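Local structure of ER-derived vesicles protein ERV41 (Saccharomyces cerevisiae, 3ZLC) at residues L186-Y191 against Y217-K222. The protein is a constituent of COPII-coated vesicles from the endoplasmic reticulum, needed for efficient transport of some secretory proteins to the Golgi and aiding retrograde transport. Sequence-based numbering, arbitrary orientation.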
ATOM      1  N   LEU A 186      15.155  -5.828   5.997  1.00 23.77           N
ATOM      2  CA  LEU A 186      14.768  -4.664   6.800  1.00 22.10           C
ATOM      3  C   LEU A 186      14.777  -3.357   6.006  1.00 26.89           C
ATOM      4  O   LEU A 186      14.898  -2.259   6.567  1.00 28.81           O
ATOM      5  CB  LEU A 186      15.669  -4.549   8.015  1.00 25.50           C
ATOM      6  CG  LEU A 186      15.511  -5.745   8.956  1.00 29.21           C
ATOM      7  CD1 LEU A 186      16.566  -5.749  10.057  1.00 40.49           C
ATOM      8  CD2 LEU A 186      14.127  -5.673   9.540  1.00 29.20           C
ATOM      9  N   THR A 187      14.655  -3.484   4.693  1.00 24.31           N
ATOM     10  CA  THR A 187      14.548  -2.320   3.828  1.00 22.90           C
ATOM     11  C   THR A 187      13.271  -1.542   4.138  1.00 24.91           C
ATOM     12  O   THR A 187      12.215  -2.126   4.389  1.00 28.94           O
ATOM     13  CB  THR A 187      14.604  -2.747   2.360  1.00 26.43           C
ATOM     14  OG1 THR A 187      15.918  -3.253   2.098  1.00 26.74           O
ATOM     15  CG2 THR A 187      14.311  -1.567   1.416  1.00 25.13           C
ATOM     16  N   THR A 188      13.392  -0.217   4.147  1.00 18.96           N
ATOM     17  CA  THR A 188      12.247   0.672   4.299  1.00 23.02           C
ATOM     18  C   THR A 188      11.802   1.144   2.920  1.00 30.06           C
ATOM     19  O   THR A 188      12.612   1.659   2.140  1.00 25.32           O
ATOM     20  CB  THR A 188      12.638   1.894   5.131  1.00 28.45           C
ATOM     21  OG1 THR A 188      12.770   1.499   6.503  1.00 33.26           O
ATOM     22  CG2 THR A 188      11.579   2.991   5.010  1.00 21.48           C
ATOM     23  N   TYR A 189      10.519   0.970   2.625  1.00 15.75           N
ATOM     24  CA  TYR A 189       9.968   1.393   1.355  1.00 17.53           C
ATOM     25  C   TYR A 189       9.020   2.567   1.575  1.00 21.30           C
ATOM     26  O   TYR A 189       8.137   2.514   2.443  1.00 21.10           O
ATOM     27  CB  TYR A 189       9.205   0.223   0.710  1.00 20.65           C
ATOM     28  CG  TYR A 189      10.059  -1.016   0.469  1.00 17.23           C
ATOM     29  CD1 TYR A 189      10.197  -1.994   1.446  1.00 16.68           C
ATOM     30  CD2 TYR A 189      10.709  -1.208  -0.751  1.00 22.71           C
ATOM     31  CE1 TYR A 189      10.968  -3.128   1.220  1.00 16.42           C
ATOM     32  CE2 TYR A 189      11.476  -2.333  -0.988  1.00 24.18           C
ATOM     33  CZ  TYR A 189      11.598  -3.289   0.003  1.00 23.24           C
ATOM     34  OH  TYR A 189      12.370  -4.409  -0.226  1.00 25.02           O
ATOM     35  N   VAL A 190       9.196   3.628   0.790  1.00 15.69           N
ATOM     36  CA  VAL A 190       8.338   4.807   0.919  1.00 14.14           C
ATOM     37  C   VAL A 190       7.741   5.131  -0.436  1.00 17.86           C
ATOM     38  O   VAL A 190       8.476   5.275  -1.420  1.00 18.20           O
ATOM     39  CB  VAL A 190       9.119   6.031   1.434  1.00 17.67           C
ATOM     40  CG1 VAL A 190       8.156   7.202   1.707  1.00 15.26           C
ATOM     41  CG2 VAL A 190       9.875   5.678   2.719  1.00 21.66           C
ATOM     42  N   TYR A 191       6.417   5.217  -0.494  1.00 15.06           N
ATOM     43  CA  TYR A 191       5.755   5.636  -1.714  1.00 15.07           C
ATOM     44  C   TYR A 191       5.134   7.018  -1.517  1.00 14.46           C
ATOM     45  O   TYR A 191       4.368   7.242  -0.560  1.00 19.33           O
ATOM     46  CB  TYR A 191       4.665   4.641  -2.080  1.00 12.46           C
ATOM     47  CG  TYR A 191       5.129   3.208  -2.292  1.00 15.77           C
ATOM     48  CD1 TYR A 191       5.622   2.790  -3.528  1.00 15.09           C
ATOM     49  CD2 TYR A 191       5.037   2.269  -1.274  1.00 16.04           C
ATOM     50  CE1 TYR A 191       6.026   1.465  -3.742  1.00 18.23           C
ATOM     51  CE2 TYR A 191       5.435   0.943  -1.474  1.00 15.78           C
ATOM     52  CZ  TYR A 191       5.919   0.550  -2.720  1.00 18.10           C
ATOM     53  OH  TYR A 191       6.318  -0.759  -2.925  1.00 15.46           O
ATOM     54  N   TYR A 217      10.788   5.613  -2.993  1.00 20.23           N
ATOM     55  CA  TYR A 217      12.088   5.656  -2.307  1.00 24.37           C
ATOM     56  C   TYR A 217      12.342   4.347  -1.552  1.00 21.44           C
ATOM     57  O   TYR A 217      11.393   3.655  -1.161  1.00 25.79           O
ATOM     58  CB  TYR A 217      12.143   6.838  -1.326  1.00 24.74           C
ATOM     59  CG  TYR A 217      12.391   8.189  -1.971  1.00 28.55           C
ATOM     60  CD1 TYR A 217      11.381   8.848  -2.676  1.00 24.66           C
ATOM     61  CD2 TYR A 217      13.631   8.809  -1.864  1.00 30.03           C
ATOM     62  CE1 TYR A 217      11.616  10.100  -3.268  1.00 24.50           C
ATOM     63  CE2 TYR A 217      13.871  10.051  -2.438  1.00 31.98           C
ATOM     64  CZ  TYR A 217      12.857  10.690  -3.133  1.00 30.12           C
ATOM     65  OH  TYR A 217      13.102  11.923  -3.714  1.00 31.43           O
ATOM     66  N   ARG A 218      13.618   3.998  -1.369  1.00 21.13           N
ATOM     67  CA  ARG A 218      13.991   2.831  -0.573  1.00 25.29           C
ATOM     68  C   ARG A 218      15.152   3.230   0.314  1.00 27.20           C
ATOM     69  O   ARG A 218      16.011   3.997  -0.117  1.00 23.11           O
ATOM     70  CB  ARG A 218      14.429   1.672  -1.464  1.00 35.05           C
ATOM     71  CG  ARG A 218      13.297   0.827  -1.976  1.00 52.10           C
ATOM     72  CD  ARG A 218      13.824  -0.341  -2.791  1.00 64.77           C
ATOM     73  NE  ARG A 218      14.588   0.115  -3.945  1.00 73.78           N
ATOM     74  CZ  ARG A 218      14.039   0.629  -5.043  1.00 76.52           C
ATOM     75  NH1 ARG A 218      12.719   0.759  -5.135  1.00 74.72           N
ATOM     76  NH2 ARG A 218      14.810   1.018  -6.050  1.00 75.06           N
ATOM     77  N   TYR A 219      15.176   2.728   1.547  1.00 25.32           N
ATOM     78  CA  TYR A 219      16.287   3.011   2.461  1.00 29.17           C
ATOM     79  C   TYR A 219      16.760   1.718   3.102  1.00 29.15           C
ATOM     80  O   TYR A 219      15.950   0.946   3.619  1.00 25.02           O
ATOM     81  CB  TYR A 219      15.847   3.985   3.566  1.00 36.60           C
ATOM     82  CG  TYR A 219      15.390   5.330   3.049  1.00 41.82           C
ATOM     83  CD1 TYR A 219      16.310   6.325   2.733  1.00 45.51           C
ATOM     84  CD2 TYR A 219      14.042   5.601   2.873  1.00 34.46           C
ATOM     85  CE1 TYR A 219      15.894   7.558   2.244  1.00 50.14           C
ATOM     86  CE2 TYR A 219      13.610   6.836   2.384  1.00 36.88           C
ATOM     87  CZ  TYR A 219      14.542   7.806   2.074  1.00 41.75           C
ATOM     88  OH  TYR A 219      14.130   9.030   1.595  1.00 39.96           O
ATOM     89  N   LEU A 220      18.066   1.482   3.081  1.00 27.08           N
ATOM     90  CA  LEU A 220      18.639   0.297   3.721  1.00 30.25           C
ATOM     91  C   LEU A 220      18.535   0.460   5.232  1.00 34.09           C
ATOM     92  O   LEU A 220      18.566   1.590   5.728  1.00 35.62           O
ATOM     93  CB  LEU A 220      20.105   0.128   3.329  1.00 39.31           C
ATOM     94  CG  LEU A 220      20.480   0.009   1.848  1.00 50.99           C
ATOM     95  CD1 LEU A 220      19.528  -0.915   1.116  1.00 43.53           C
ATOM     96  CD2 LEU A 220      20.555   1.376   1.162  1.00 62.07           C
ATOM     97  N   TYR A 221      18.427  -0.650   5.964  1.00 31.87           N
ATOM     98  CA  TYR A 221      18.264  -0.577   7.416  1.00 34.69           C
ATOM     99  C   TYR A 221      19.378   0.206   8.119  1.00 43.33           C
ATOM    100  O   TYR A 221      19.116   0.946   9.078  1.00 42.46           O
ATOM    101  CB  TYR A 221      18.145  -1.977   8.032  1.00 38.42           C
ATOM    102  CG  TYR A 221      18.005  -1.949   9.546  1.00 44.97           C
ATOM    103  CD1 TYR A 221      16.859  -1.430  10.140  1.00 45.37           C
ATOM    104  CD2 TYR A 221      19.014  -2.435  10.376  1.00 45.67           C
ATOM    105  CE1 TYR A 221      16.712  -1.392  11.510  1.00 46.93           C
ATOM    106  CE2 TYR A 221      18.878  -2.404  11.758  1.00 47.54           C
ATOM    107  CZ  TYR A 221      17.718  -1.880  12.315  1.00 51.94           C
ATOM    108  OH  TYR A 221      17.551  -1.833  13.679  1.00 52.33           O
ATOM    109  N   LYS A 222      20.615   0.036   7.646  1.00 40.42           N
ATOM    110  CA  LYS A 222      21.773   0.684   8.269  1.00 53.06           C
ATOM    111  C   LYS A 222      21.649   2.216   8.283  1.00 57.61           C
ATOM    112  O   LYS A 222      22.137   2.881   9.201  1.00 64.80           O
ATOM    113  CB  LYS A 222      23.084   0.241   7.590  1.00 54.43           C
ATOM    114  CG  LYS A 222      23.155   0.530   6.089  1.00 52.91           C
ATOM    115  CD  LYS A 222      24.529   0.182   5.524  1.00 56.54           C
ATOM    116  CE  LYS A 222      24.640   0.606   4.061  1.00 56.91           C
ATOM    117  NZ  LYS A 222      24.331   2.051   3.867  1.00 53.52           N
TER
HETATM  118  O   HOH W   1      15.100   0.400   6.838  1.00 25.11           O
HETATM  119  O   HOH W   2      18.051  -3.039   4.396  1.00 34.69           O
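The carbonyl oxygen of Y219 is gripped from several directions where a long antiparallel β-hairpin, strands 188-200 and 209-219 of the lumenal domain, comes to its open end. T188 N reaches Y219 O at 2.9 Å, in the carbonyl plane and almost straight; a water adds a weak bond, and the CA of T187 makes a C-H···O contact. That same water donates to L186 O at 2.7 Å and also hydrogen-bonds T188 OG1, so it ties these two firmly and spans only weakly to the other strand. Y219 N returns a bond to T188 O, and the hydrogen-bonded pair V190-Y217 repeats the pattern; there V190 N sits above the carbonyl plane of Y217. Between these pairs, on the opposite face of the sheet from T188 and V190, R218 lays its aliphatic CG obliquely against the Y189 ring, 3.5 Å from CD2. V190 CG2 instead meets the Y219 ring at its edge, 3.9 Å from CE2. Past the strands, Y221 begins the short helix 221-224. Its ring, placed by a chi1 of 179° that sets CG anti to the backbone N, runs alongside L186, whose CD1 forms a CH-pi contact over one face. Trimming this tyrosine to an alanine would strip away the ring, and L186 CD1 would probably lose the aromatic face it packs on. A second water bridges the two segments, accepting from Y221 N at 2.9 Å and donating to T187 OG1, which also bonds E184 O.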